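Long-range contacts in tube-forming protein in Mycobacterial Envelpe, TiME (PDB 7CU9), which probably forms part of a tube that spans the mycobacterial outer envelope and serves in protein secretion, this being its soluble domain: residues Ala24-Glu29 with Ala69-Ala74; Pro55-Asp60 with His100-Arg105; Thr79-Gln84 with Lys166-Gly171; Val107-Gln112 with Trp126-Gly131; Pro135-Trp140 with Arg156-Val161. One frame throughout, in Å; residues are numbered along the deposited sequence.

In the fold
All five contacts belong to one PknH-like domain built round an antiparallel sheet. Contact 3 is the buried one, joining two inner strands of the sheet. Strand 63-72 of contact 1 lies next to strand 77-89 of contact 3, bonded to it through the backbone; contact 1 carries the pairing out to edge strand 28-32, and like contact 3 touches the second subunit. Contact 5, at the surface, joins the open end of the hairpin of strands 137-144 and 150-158 with charged side chains. Contact 4 hangs a disulfide-bearing turn on strand 123-129 and touches contact 5 where T129 meets W140. Contact 2 joins two helices instead, mixing salt bridges with a valine pair; its V102 and V103 pack on W140 and A138.

Contact 1 (Ala24-Glu29 with Ala69-Ala74); sequences APIRWE and ATAQTA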
# COMPACT_ATOMS: atom_id res chain seq x y z
N ALA B 24 -5.74 -0.20 -2.93
CA ALA B 24 -6.16 1.22 -2.86
C ALA B 24 -6.97 1.56 -4.10
O ALA B 24 -6.84 0.90 -5.13
CB ALA B 24 -4.96 2.12 -2.71
N PRO B 25 -7.82 2.61 -4.04
CA PRO B 25 -8.58 3.03 -5.22
C PRO B 25 -7.64 3.47 -6.36
O PRO B 25 -6.68 4.17 -6.11
CB PRO B 25 -9.43 4.21 -4.70
CG PRO B 25 -9.50 3.97 -3.21
CD PRO B 25 -8.15 3.40 -2.85
N ILE B 26 -7.93 3.01 -7.57
CA ILE B 26 -7.23 3.41 -8.82
C ILE B 26 -8.32 3.72 -9.85
O ILE B 26 -8.82 2.76 -10.47
CB ILE B 26 -6.27 2.30 -9.30
CG1 ILE B 26 -5.26 1.88 -8.23
CG2 ILE B 26 -5.57 2.71 -10.59
CD1 ILE B 26 -4.19 2.90 -7.93
N ARG B 27 -8.72 4.98 -9.97
CA ARG B 27 -9.93 5.39 -10.73
C ARG B 27 -9.54 5.95 -12.10
O ARG B 27 -10.46 6.15 -12.91
CB ARG B 27 -10.74 6.40 -9.92
CG ARG B 27 -11.28 5.84 -8.62
CD ARG B 27 -12.28 6.77 -7.95
NE ARG B 27 -12.20 6.66 -6.50
CZ ARG B 27 -12.84 5.75 -5.76
NH1 ARG B 27 -13.62 4.85 -6.32
NH2 ARG B 27 -12.68 5.75 -4.44
N TRP B 28 -8.25 6.18 -12.36
CA TRP B 28 -7.76 6.82 -13.61
C TRP B 28 -6.74 5.91 -14.29
O TRP B 28 -5.88 5.35 -13.59
CB TRP B 28 -7.17 8.20 -13.34
CG TRP B 28 -6.76 8.93 -14.58
CD1 TRP B 28 -7.53 9.76 -15.34
CD2 TRP B 28 -5.47 8.87 -15.23
NE1 TRP B 28 -6.81 10.23 -16.41
CE2 TRP B 28 -5.55 9.70 -16.37
CE3 TRP B 28 -4.27 8.20 -14.96
CZ2 TRP B 28 -4.47 9.88 -17.23
CZ3 TRP B 28 -3.20 8.39 -15.81
CH2 TRP B 28 -3.30 9.21 -16.93
N GLU B 29 -6.83 5.78 -15.62
CA GLU B 29 -5.75 5.12 -16.40
C GLU B 29 -5.71 5.67 -17.82
O GLU B 29 -6.74 6.16 -18.33
CB GLU B 29 -5.88 3.60 -16.33
CG GLU B 29 -6.75 2.97 -17.39
CD GLU B 29 -6.61 1.45 -17.38
OE1 GLU B 29 -7.59 0.78 -17.06
OE2 GLU B 29 -5.49 0.95 -17.68
N ALA B 69 0.28 0.83 -19.84
CA ALA B 69 -0.70 1.75 -19.23
C ALA B 69 -0.04 2.45 -18.05
O ALA B 69 0.89 1.89 -17.44
CB ALA B 69 -1.93 0.99 -18.82
N THR B 70 -0.53 3.65 -17.77
CA THR B 70 -0.28 4.37 -16.50
C THR B 70 -1.63 4.48 -15.79
O THR B 70 -2.62 4.80 -16.46
CB THR B 70 0.34 5.75 -16.75
OG1 THR B 70 1.42 5.62 -17.68
CG2 THR B 70 0.83 6.38 -15.46
N ALA B 71 -1.67 4.18 -14.49
CA ALA B 71 -2.90 4.25 -13.68
C ALA B 71 -2.59 5.01 -12.39
O ALA B 71 -1.45 4.95 -11.92
CB ALA B 71 -3.43 2.86 -13.43
N GLN B 72 -3.58 5.74 -11.88
CA GLN B 72 -3.43 6.63 -10.70
C GLN B 72 -4.69 6.55 -9.84
O GLN B 72 -5.75 6.18 -10.36
CB GLN B 72 -3.26 8.09 -11.11
CG GLN B 72 -1.97 8.40 -11.84
CD GLN B 72 -1.84 9.88 -12.11
OE1 GLN B 72 -2.73 10.68 -11.80
NE2 GLN B 72 -0.73 10.26 -12.71
N THR B 73 -4.56 6.96 -8.57
CA THR B 73 -5.69 7.18 -7.64
C THR B 73 -6.85 7.85 -8.39
O THR B 73 -7.96 7.30 -8.37
CB THR B 73 -5.22 8.01 -6.44
OG1 THR B 73 -4.14 7.29 -5.83
CG2 THR B 73 -6.32 8.26 -5.43
N ALA B 74 -6.58 8.99 -9.03
CA ALA B 74 -7.56 9.79 -9.80
C ALA B 74 -6.84 10.73 -10.76
O ALA B 74 -5.61 10.83 -10.68
CB ALA B 74 -8.45 10.56 -8.84
O HOH W 1 -5.03 5.31 -4.33
O HOH W 2 -9.88 7.83 -6.43
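The indole of W28 lies alongside Q72, with ring and amide planes 44° apart; W28 CE3 is 3.9 Å from Q72 CG, and W28 CZ3 comes near the carbonyl oxygen of T70. These neighbours reach the ring obliquely. With CG anti to the backbone N (chi1 -176°), W28 sends its ring along the neighbouring strand. The other flat group, the guanidinium of R27, has P25 CB on one face, offset toward the rim, while its NE makes a weak bond to a water that also donates to T73 O. On the sheet face of A71 and E29, I26 CG2 presses on A71 CB at 3.6 Å, and helix 15-22 packs against the same isoleucine. E29 OE1 accepts from the backbone N of K15.

The backbones pair antiparallel between strands 28-32 and 63-72. W28 N donates to Q72 O (3.2 Å) and Q72 N to W28 O (2.9 Å). R27 and W28 both stand opposite Q72, a classic beta bulge, and R27 N bonds to T73 O at 2.9 Å, coming from 53° above the carbonyl plane. A second water links P25 O to T73 OG1, which also bonds H80 N. The chemistry is therefore mainly that of the main chain: amides and waters fasten the irregular start of the edge strand, and the side chains add the I26-A71 contact on one face and W28 laid along Q72 on the other.

Contact 2 (Pro55-Asp60 with His100-Arg105); sequences PEVFND and HRVVDR
R101 and V57 join two helices, 55-58 and 92-103, in a helix-helix contact of the PknH-like domain. Hydrogen bonding centres on one acceptor: R101 holds V57 O through both NH2, at 2.9 Å, and NE, at 3.0 Å, the two coming from the same face of the carbonyl plane. The bend at chi3 (-70°) of R101 turns the guanidinium edge to that oxygen.

Two salt bridges flank this grip. R105, extended from CG to NE, runs antiparallel alongside E56, and its NH1 meets E56 OE2 at 2.9 Å from above the carboxylate plane; N48 also donates to OE2. The pair of D60 OD1 and R101 NH2 is long, at 3.6 Å, and the other oxygen of D60 accepts from D62 N.

Apolar contact lies on the inner side, where V57 CG1 meets V102 CG2 at 3.5 Å and L162 and W140 pack nearby. A water closes the polar side, donating to D60 OD1 at 2.7 Å and accepting from R101 NH1 at 3.1 Å.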
# COMPACT_ATOMS: atom_id res chain seq x y z
N PRO B 55 11.62 4.23 -25.45
CA PRO B 55 11.99 3.92 -26.83
C PRO B 55 13.38 3.28 -27.00
O PRO B 55 13.51 2.35 -27.77
CB PRO B 55 11.95 5.30 -27.51
CG PRO B 55 10.94 6.07 -26.71
CD PRO B 55 11.18 5.62 -25.29
N GLU B 56 14.40 3.75 -26.27
CA GLU B 56 15.78 3.25 -26.51
C GLU B 56 15.86 1.79 -26.04
O GLU B 56 16.70 1.05 -26.55
CB GLU B 56 16.83 4.17 -25.88
CG GLU B 56 17.06 3.98 -24.40
CD GLU B 56 18.31 4.72 -23.95
OE1 GLU B 56 18.31 5.96 -24.02
OE2 GLU B 56 19.30 4.05 -23.59
N VAL B 57 14.99 1.39 -25.12
CA VAL B 57 14.92 -0.01 -24.63
C VAL B 57 14.13 -0.86 -25.64
O VAL B 57 14.67 -1.88 -26.08
CB VAL B 57 14.31 -0.08 -23.22
CG1 VAL B 57 14.01 -1.50 -22.80
CG2 VAL B 57 15.24 0.60 -22.21
N PHE B 58 12.90 -0.47 -25.98
CA PHE B 58 11.94 -1.36 -26.69
C PHE B 58 12.04 -1.24 -28.21
O PHE B 58 11.94 -2.28 -28.87
CB PHE B 58 10.51 -1.08 -26.24
CG PHE B 58 10.18 -1.71 -24.91
CD1 PHE B 58 9.78 -3.03 -24.83
CD2 PHE B 58 10.32 -0.98 -23.74
CE1 PHE B 58 9.49 -3.61 -23.61
CE2 PHE B 58 10.03 -1.56 -22.51
CZ PHE B 58 9.61 -2.87 -22.45
N ASN B 59 12.20 -0.03 -28.75
CA ASN B 59 12.20 0.14 -30.23
C ASN B 59 13.37 -0.64 -30.81
O ASN B 59 14.51 -0.51 -30.32
CB ASN B 59 12.18 1.61 -30.64
CG ASN B 59 10.80 2.22 -30.50
OD1 ASN B 59 9.79 1.54 -30.69
ND2 ASN B 59 10.74 3.51 -30.20
N ASP B 60 13.09 -1.43 -31.84
CA ASP B 60 14.04 -2.45 -32.34
C ASP B 60 13.46 -3.04 -33.61
O ASP B 60 12.25 -3.17 -33.72
CB ASP B 60 14.24 -3.55 -31.30
CG ASP B 60 15.39 -4.47 -31.62
OD1 ASP B 60 16.55 -4.01 -31.52
OD2 ASP B 60 15.13 -5.64 -31.98
N HIS B 100 19.14 -6.10 -21.89
CA HIS B 100 20.52 -5.58 -21.68
C HIS B 100 20.60 -4.08 -21.98
O HIS B 100 21.47 -3.41 -21.39
CB HIS B 100 21.55 -6.45 -22.40
CG HIS B 100 21.90 -7.63 -21.57
ND1 HIS B 100 22.79 -7.54 -20.52
CD2 HIS B 100 21.42 -8.89 -21.57
CE1 HIS B 100 22.86 -8.71 -19.92
NE2 HIS B 100 22.04 -9.56 -20.54
N ARG B 101 19.71 -3.52 -22.80
CA ARG B 101 19.67 -2.05 -22.98
C ARG B 101 19.20 -1.39 -21.67
O ARG B 101 19.63 -0.26 -21.41
CB ARG B 101 18.83 -1.67 -24.21
CG ARG B 101 19.53 -2.02 -25.51
CD ARG B 101 18.86 -1.40 -26.72
NE ARG B 101 17.55 -1.99 -27.02
CZ ARG B 101 17.34 -3.07 -27.77
NH1 ARG B 101 18.35 -3.73 -28.30
NH2 ARG B 101 16.11 -3.49 -27.98
N VAL B 102 18.39 -2.07 -20.86
CA VAL B 102 18.05 -1.57 -19.50
C VAL B 102 19.28 -1.71 -18.60
O VAL B 102 19.74 -0.69 -18.05
CB VAL B 102 16.84 -2.29 -18.88
CG1 VAL B 102 16.60 -1.80 -17.46
CG2 VAL B 102 15.59 -2.12 -19.73
N VAL B 103 19.80 -2.93 -18.44
CA VAL B 103 20.73 -3.25 -17.32
C VAL B 103 22.17 -2.82 -17.65
O VAL B 103 22.87 -2.42 -16.70
CB VAL B 103 20.64 -4.73 -16.91
CG1 VAL B 103 19.24 -5.09 -16.46
CG2 VAL B 103 21.12 -5.68 -17.99
N ASP B 104 22.60 -2.86 -18.91
CA ASP B 104 23.99 -2.49 -19.27
C ASP B 104 24.16 -0.97 -19.14
O ASP B 104 25.26 -0.53 -18.73
CB ASP B 104 24.37 -2.94 -20.68
CG ASP B 104 24.37 -4.44 -20.89
OD1 ASP B 104 24.15 -5.18 -19.91
OD2 ASP B 104 24.57 -4.86 -22.05
N ARG B 105 23.13 -0.18 -19.47
CA ARG B 105 23.26 1.28 -19.66
C ARG B 105 23.04 2.03 -18.33
O ARG B 105 23.20 3.26 -18.32
CB ARG B 105 22.31 1.76 -20.75
CG ARG B 105 22.53 1.06 -22.08
CD ARG B 105 21.69 1.68 -23.17
NE ARG B 105 22.00 1.06 -24.45
CZ ARG B 105 21.39 1.37 -25.59
NH1 ARG B 105 20.43 2.27 -25.62
NH2 ARG B 105 21.75 0.75 -26.71
O HOH W 3 18.73 -5.44 -30.88

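Contact 3 (Thr79-Gln84 with Lys166-Gly171); sequences THLVKQ and KVCQSG
L81 and C168 form one pair in a regular antiparallel strand pairing inside the sheet, between strands 77-89 and 161-169; the axes of segments 81-84 and 166-169 approach to 4.8 Å. Each hydrogen-bonded pair closes twice: C168 N to L81 O at 2.8 Å, nearly straight on the carbonyl, with L81 N returning to C168 O, and K83 N to K166 O at 2.9 Å, with K166 N to K83 O. V82 and V167 stand between them on the other face.

K166 bends at chi3 (80°), laying CE against L81 CD2 at 3.7 Å and near K83 CB. K83 NZ and K166 NZ, 4.9 Å apart, each form a salt bridge to D51, which probably offsets their repulsion. At the H80-Q169 end of the pairing, a water joins H80 ND1, Q169 OE1 and C168 O.

C168 is tied by a disulfide to C151. V82 and V167 face helix 174-185, V82 also touches helix 15-22, and strands 63-72 and 150-158 flank the pair.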
# COMPACT_ATOMS: atom_id res chain seq x y z
N THR B 79 -1.30 9.75 -5.77
CA THR B 79 -0.97 9.19 -4.44
C THR B 79 -0.45 7.75 -4.63
O THR B 79 0.62 7.42 -4.08
CB THR B 79 -2.17 9.25 -3.49
OG1 THR B 79 -2.48 10.62 -3.24
CG2 THR B 79 -1.90 8.55 -2.18
N HIS B 80 -1.20 6.94 -5.37
CA HIS B 80 -0.72 5.68 -5.98
C HIS B 80 -0.59 5.92 -7.48
O HIS B 80 -1.56 6.46 -8.07
CB HIS B 80 -1.64 4.49 -5.63
CG HIS B 80 -1.63 4.10 -4.19
ND1 HIS B 80 -0.79 3.12 -3.70
CD2 HIS B 80 -2.36 4.53 -3.14
CE1 HIS B 80 -1.00 2.97 -2.40
NE2 HIS B 80 -1.97 3.83 -2.04
N LEU B 81 0.58 5.62 -8.06
CA LEU B 81 0.78 5.61 -9.52
C LEU B 81 1.41 4.27 -9.89
O LEU B 81 2.36 3.84 -9.21
CB LEU B 81 1.66 6.78 -9.98
CG LEU B 81 1.88 6.86 -11.49
CD1 LEU B 81 2.02 8.30 -11.97
CD2 LEU B 81 3.10 6.05 -11.91
N VAL B 82 0.86 3.63 -10.92
CA VAL B 82 1.30 2.29 -11.37
C VAL B 82 1.48 2.34 -12.89
O VAL B 82 0.56 2.80 -13.59
CB VAL B 82 0.29 1.20 -10.96
CG1 VAL B 82 0.69 -0.17 -11.48
CG2 VAL B 82 0.12 1.17 -9.45
N LYS B 83 2.62 1.88 -13.37
CA LYS B 83 2.89 1.86 -14.82
C LYS B 83 3.30 0.44 -15.22
O LYS B 83 3.94 -0.27 -14.42
CB LYS B 83 3.95 2.91 -15.18
CG LYS B 83 4.10 3.20 -16.66
CD LYS B 83 4.97 4.40 -16.89
CE LYS B 83 5.17 4.73 -18.35
NZ LYS B 83 5.86 6.04 -18.50
N GLN B 84 2.91 0.05 -16.43
CA GLN B 84 3.22 -1.26 -17.02
C GLN B 84 3.67 -1.06 -18.46
O GLN B 84 3.12 -0.17 -19.14
CB GLN B 84 1.97 -2.14 -17.04
CG GLN B 84 1.44 -2.47 -15.66
CD GLN B 84 0.08 -3.11 -15.80
OE1 GLN B 84 -0.04 -4.27 -16.20
NE2 GLN B 84 -0.95 -2.34 -15.52
N LYS B 166 6.09 -0.66 -12.49
CA LYS B 166 6.53 0.39 -11.55
C LYS B 166 5.34 0.69 -10.64
O LYS B 166 4.24 0.93 -11.17
CB LYS B 166 6.99 1.61 -12.35
CG LYS B 166 7.35 2.84 -11.53
CD LYS B 166 7.67 4.03 -12.40
CE LYS B 166 6.43 4.73 -12.91
NZ LYS B 166 6.76 5.92 -13.73
N VAL B 167 5.55 0.64 -9.33
CA VAL B 167 4.53 1.04 -8.32
C VAL B 167 5.14 2.17 -7.49
O VAL B 167 6.18 1.94 -6.86
CB VAL B 167 4.08 -0.15 -7.46
CG1 VAL B 167 3.18 0.32 -6.33
CG2 VAL B 167 3.39 -1.21 -8.30
N CYS B 168 4.50 3.34 -7.54
CA CYS B 168 4.93 4.58 -6.85
C CYS B 168 3.95 4.87 -5.72
O CYS B 168 2.73 4.81 -5.95
CB CYS B 168 4.98 5.76 -7.79
SG CYS B 168 6.15 5.58 -9.17
N GLN B 169 4.47 5.16 -4.53
CA GLN B 169 3.65 5.40 -3.32
C GLN B 169 4.59 5.75 -2.17
O GLN B 169 5.80 5.51 -2.28
CB GLN B 169 2.82 4.17 -2.95
CG GLN B 169 3.62 2.87 -2.93
CD GLN B 169 2.82 1.72 -2.37
OE1 GLN B 169 2.03 1.09 -3.06
NE2 GLN B 169 3.03 1.44 -1.09
N SER B 170 4.04 6.26 -1.08
CA SER B 170 4.74 6.24 0.22
C SER B 170 4.89 4.78 0.67
O SER B 170 4.37 3.87 -0.03
CB SER B 170 4.03 7.10 1.22
OG SER B 170 2.71 6.64 1.43
N GLY B 171 5.60 4.54 1.76
CA GLY B 171 5.85 3.17 2.23
C GLY B 171 6.57 2.35 1.17
O GLY B 171 7.53 2.87 0.57
O HOH W 4 1.22 6.93 -1.47
O HOH W 5 0.96 2.23 -5.28

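Contact 4 (Val107-Gln112 with Trp126-Gly131); sequences VGCAGQ and WTFTGG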
# COMPACT_ATOMS: atom_id res chain seq x y z
N VAL B 107 24.49 0.82 -15.27
CA VAL B 107 25.61 0.52 -14.33
C VAL B 107 26.18 1.87 -13.90
O VAL B 107 26.56 2.67 -14.78
CB VAL B 107 26.67 -0.40 -14.97
CG1 VAL B 107 27.85 -0.64 -14.03
CG2 VAL B 107 26.07 -1.73 -15.40
N GLY B 108 26.17 2.14 -12.59
CA GLY B 108 26.62 3.42 -12.01
C GLY B 108 25.47 4.30 -11.56
O GLY B 108 25.74 5.31 -10.89
N CYS B 109 24.22 3.97 -11.89
CA CYS B 109 23.05 4.77 -11.46
C CYS B 109 22.81 4.59 -9.96
O CYS B 109 22.48 5.58 -9.28
CB CYS B 109 21.80 4.42 -12.24
SG CYS B 109 20.38 5.46 -11.81
N ALA B 110 22.96 3.36 -9.44
CA ALA B 110 22.75 3.07 -8.00
C ALA B 110 23.62 4.02 -7.17
O ALA B 110 24.83 4.12 -7.45
CB ALA B 110 23.06 1.63 -7.69
N GLY B 111 23.00 4.73 -6.23
CA GLY B 111 23.70 5.66 -5.33
C GLY B 111 23.68 7.09 -5.84
O GLY B 111 24.13 7.98 -5.09
N GLN B 112 23.16 7.33 -7.05
CA GLN B 112 23.12 8.68 -7.66
C GLN B 112 21.78 9.37 -7.38
O GLN B 112 20.73 8.70 -7.41
CB GLN B 112 23.37 8.61 -9.17
CG GLN B 112 24.76 8.12 -9.52
CD GLN B 112 25.83 9.02 -8.95
OE1 GLN B 112 25.82 10.22 -9.17
NE2 GLN B 112 26.75 8.44 -8.19
N TRP B 126 15.39 12.81 -8.01
CA TRP B 126 15.21 11.39 -7.62
C TRP B 126 16.55 10.79 -7.21
O TRP B 126 17.56 11.07 -7.88
CB TRP B 126 14.58 10.58 -8.76
CG TRP B 126 13.16 10.95 -9.04
CD1 TRP B 126 12.72 11.91 -9.91
CD2 TRP B 126 11.98 10.38 -8.45
NE1 TRP B 126 11.36 11.96 -9.91
CE2 TRP B 126 10.87 11.03 -9.02
CE3 TRP B 126 11.76 9.38 -7.50
CZ2 TRP B 126 9.56 10.71 -8.67
CZ3 TRP B 126 10.46 9.06 -7.15
CH2 TRP B 126 9.38 9.72 -7.73
N THR B 127 16.53 9.98 -6.16
CA THR B 127 17.68 9.19 -5.65
C THR B 127 17.46 7.72 -6.03
O THR B 127 16.41 7.15 -5.63
CB THR B 127 17.85 9.35 -4.14
OG1 THR B 127 18.06 10.75 -3.92
CG2 THR B 127 18.99 8.53 -3.60
N PHE B 128 18.41 7.14 -6.74
CA PHE B 128 18.32 5.76 -7.29
C PHE B 128 19.10 4.79 -6.42
O PHE B 128 20.24 5.09 -6.02
CB PHE B 128 18.83 5.75 -8.73
CG PHE B 128 17.94 6.51 -9.67
CD1 PHE B 128 18.10 7.87 -9.86
CD2 PHE B 128 16.92 5.87 -10.35
CE1 PHE B 128 17.26 8.57 -10.71
CE2 PHE B 128 16.09 6.57 -11.20
CZ PHE B 128 16.26 7.92 -11.38
N THR B 129 18.50 3.62 -6.16
CA THR B 129 19.16 2.49 -5.46
C THR B 129 18.78 1.20 -6.18
O THR B 129 17.68 1.12 -6.76
CB THR B 129 18.78 2.47 -3.98
OG1 THR B 129 17.37 2.31 -3.87
CG2 THR B 129 19.21 3.73 -3.25
N GLY B 130 19.66 0.20 -6.13
CA GLY B 130 19.37 -1.12 -6.70
C GLY B 130 20.61 -1.98 -6.73
O GLY B 130 21.70 -1.43 -7.01
N GLY B 131 20.45 -3.28 -6.46
CA GLY B 131 21.53 -4.27 -6.54
C GLY B 131 21.86 -4.57 -8.00
O GLY B 131 21.19 -4.08 -8.91
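C109 and F128 make the tight part of this contact. The sulfur sits 3.9 Å from the centroid of the F128 ring, 32° off the ring normal, so it approaches obliquely; its nearest ring atom is F128 CG, 3.4 Å from C109 SG. C109 puts SG anti to its own nitrogen (chi1 -176°), which carries the sulfur to the inner side of the loop, where it closes the disulfide with C46. W49 and A50 of helix 47-50 pack on the same phenylalanine. At the ring edge, in its plane, lies Q112 O, which is also the acceptor for the backbone: F128 N reaches it at 2.9 Å in an almost straight bond (174°). A second backbone bond runs the other way, from G111 N to F128 O at 2.8 Å.

The outer side is looser and more open to solvent. A110 and T129 are exposed, and their CA atoms come within 4.4 Å; A110 CB rests against G130 O at 3.4 Å. T127 gives little beyond a CA-H contact to Q112 O, its hydroxyl being bonded to that of T113.

Residues C109 to Q112 make a type II beta turn, closed by Q112 N to C109 O at 2.9 Å, with G111 at positive phi. The arrangement is a disulfide-anchored turn in the loop between helix 92-103 and strand 113-118, bonded to neighbouring strand 123-129.

Contact 5 (Pro135-Trp140 with Arg156-Val161); sequences PADADW and RKRENV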
# COMPACT_ATOMS: atom_id res chain seq x y z
N PRO B 135 20.26 -12.41 -14.46
CA PRO B 135 20.25 -12.79 -15.87
C PRO B 135 18.98 -12.35 -16.62
O PRO B 135 19.08 -12.07 -17.81
CB PRO B 135 20.31 -14.32 -15.85
CG PRO B 135 20.88 -14.66 -14.49
CD PRO B 135 20.43 -13.56 -13.56
N ALA B 136 17.84 -12.32 -15.94
CA ALA B 136 16.51 -12.09 -16.57
C ALA B 136 15.58 -11.29 -15.66
O ALA B 136 14.39 -11.19 -15.98
CB ALA B 136 15.91 -13.41 -16.95
N ASP B 137 16.11 -10.71 -14.58
CA ASP B 137 15.32 -9.95 -13.58
C ASP B 137 16.19 -8.80 -13.06
O ASP B 137 17.28 -9.09 -12.56
CB ASP B 137 14.86 -10.83 -12.42
CG ASP B 137 13.92 -11.95 -12.84
OD1 ASP B 137 14.42 -12.97 -13.37
OD2 ASP B 137 12.71 -11.79 -12.62
N ALA B 138 15.71 -7.57 -13.19
CA ALA B 138 16.41 -6.37 -12.69
C ALA B 138 15.40 -5.51 -11.92
O ALA B 138 14.37 -5.13 -12.49
CB ALA B 138 17.05 -5.61 -13.82
N ASP B 139 15.70 -5.23 -10.65
CA ASP B 139 14.85 -4.41 -9.76
C ASP B 139 15.63 -3.18 -9.35
O ASP B 139 16.87 -3.24 -9.21
CB ASP B 139 14.39 -5.20 -8.54
CG ASP B 139 13.49 -6.38 -8.86
OD1 ASP B 139 13.14 -6.55 -10.04
OD2 ASP B 139 13.17 -7.11 -7.92
N TRP B 140 14.93 -2.07 -9.15
CA TRP B 140 15.54 -0.85 -8.59
C TRP B 140 14.45 0.02 -7.99
O TRP B 140 13.26 -0.24 -8.24
CB TRP B 140 16.34 -0.11 -9.66
CG TRP B 140 15.51 0.47 -10.77
CD1 TRP B 140 14.90 1.68 -10.79
CD2 TRP B 140 15.23 -0.15 -12.03
NE1 TRP B 140 14.25 1.86 -11.99
CE2 TRP B 140 14.43 0.75 -12.76
CE3 TRP B 140 15.58 -1.37 -12.61
CZ2 TRP B 140 13.98 0.47 -14.05
CZ3 TRP B 140 15.13 -1.65 -13.89
CH2 TRP B 140 14.34 -0.74 -14.59
N ARG B 156 11.63 -7.72 -16.33
CA ARG B 156 11.71 -9.19 -16.40
C ARG B 156 11.71 -9.62 -17.85
O ARG B 156 10.85 -9.18 -18.62
CB ARG B 156 10.57 -9.81 -15.61
CG ARG B 156 10.60 -9.34 -14.16
CD ARG B 156 9.55 -10.04 -13.37
NE ARG B 156 9.54 -9.50 -12.03
CZ ARG B 156 8.85 -10.02 -11.04
NH1 ARG B 156 8.09 -11.08 -11.27
NH2 ARG B 156 8.89 -9.48 -9.84
N LYS B 157 12.69 -10.45 -18.19
CA LYS B 157 12.84 -11.05 -19.53
C LYS B 157 12.30 -12.47 -19.43
O LYS B 157 12.79 -13.23 -18.58
CB LYS B 157 14.31 -10.94 -19.94
CG LYS B 157 14.61 -11.25 -21.39
CD LYS B 157 14.47 -12.71 -21.71
CE LYS B 157 15.42 -13.15 -22.79
NZ LYS B 157 15.22 -14.59 -23.08
N ARG B 158 11.30 -12.81 -20.23
CA ARG B 158 10.64 -14.13 -20.21
C ARG B 158 10.50 -14.58 -21.66
O ARG B 158 9.70 -13.97 -22.37
CB ARG B 158 9.29 -14.05 -19.48
CG ARG B 158 9.39 -13.60 -18.03
CD ARG B 158 10.06 -14.65 -17.17
NE ARG B 158 10.04 -14.31 -15.75
CZ ARG B 158 11.01 -13.67 -15.09
NH1 ARG B 158 12.11 -13.27 -15.71
NH2 ARG B 158 10.87 -13.45 -13.80
N GLU B 159 11.28 -15.58 -22.08
CA GLU B 159 11.32 -16.04 -23.49
C GLU B 159 11.58 -14.81 -24.38
O GLU B 159 12.64 -14.18 -24.24
CB GLU B 159 10.04 -16.79 -23.84
CG GLU B 159 9.90 -18.14 -23.14
CD GLU B 159 10.56 -19.30 -23.87
OE1 GLU B 159 11.42 -19.04 -24.74
OE2 GLU B 159 10.21 -20.46 -23.57
N ASN B 160 10.62 -14.46 -25.24
CA ASN B 160 10.74 -13.35 -26.22
C ASN B 160 10.02 -12.09 -25.72
O ASN B 160 9.77 -11.21 -26.55
CB ASN B 160 10.18 -13.78 -27.57
CG ASN B 160 8.71 -14.11 -27.51
OD1 ASN B 160 8.21 -14.60 -26.49
ND2 ASN B 160 8.00 -13.87 -28.60
N VAL B 161 9.73 -12.00 -24.43
CA VAL B 161 8.99 -10.85 -23.86
C VAL B 161 9.90 -10.09 -22.89
O VAL B 161 10.57 -10.73 -22.07
CB VAL B 161 7.69 -11.31 -23.18
CG1 VAL B 161 6.99 -10.16 -22.48
CG2 VAL B 161 6.76 -11.99 -24.17
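D137 and R158 cross at about a right angle, and R158 takes hold of the carboxylate with two nitrogens, one to each oxygen: R158 NH2 meets D137 OD2 at 2.7 Å on the syn lone pair, while R158 NH1 reaches D137 OD1 at 3.3 Å from above the carboxylate plane. The planes are 53° apart, consistent with the unequal lengths of the two bonds. R158 gets there by folding at chi2 (-69°), which brings its guanidinium back over its own strand. NH1 consequently bonds K157 O at 2.9 Å and adds a weak bond to A136 O; Q185 accepts from NE. One face of the guanidinium has R156 CB 3.7 Å above it, offset toward the rim. Several acceptors thus hold the group and limit its rotation.

R156 takes the other course. Its chain is extended from CG to NE, running past D137 so that R156 CG lies 3.6 Å from D137 OD2. The charge pairing of that oxygen with R156 NE is long, at 4.0 Å, and well out of the guanidinium plane; NE donates to T154 instead. K157 bends away at chi2 and chi3, carrying NZ to E159 O.

Along the backbone, K157 N donates to A136 O at 2.9 Å, and D137 stands opposite R156 as an antiparallel non-hydrogen-bonded pair. This is the open end of the beta hairpin of strands 137-144 and 150-158, bridged at the surface by a salt-bridge network of D137, R156 and R158.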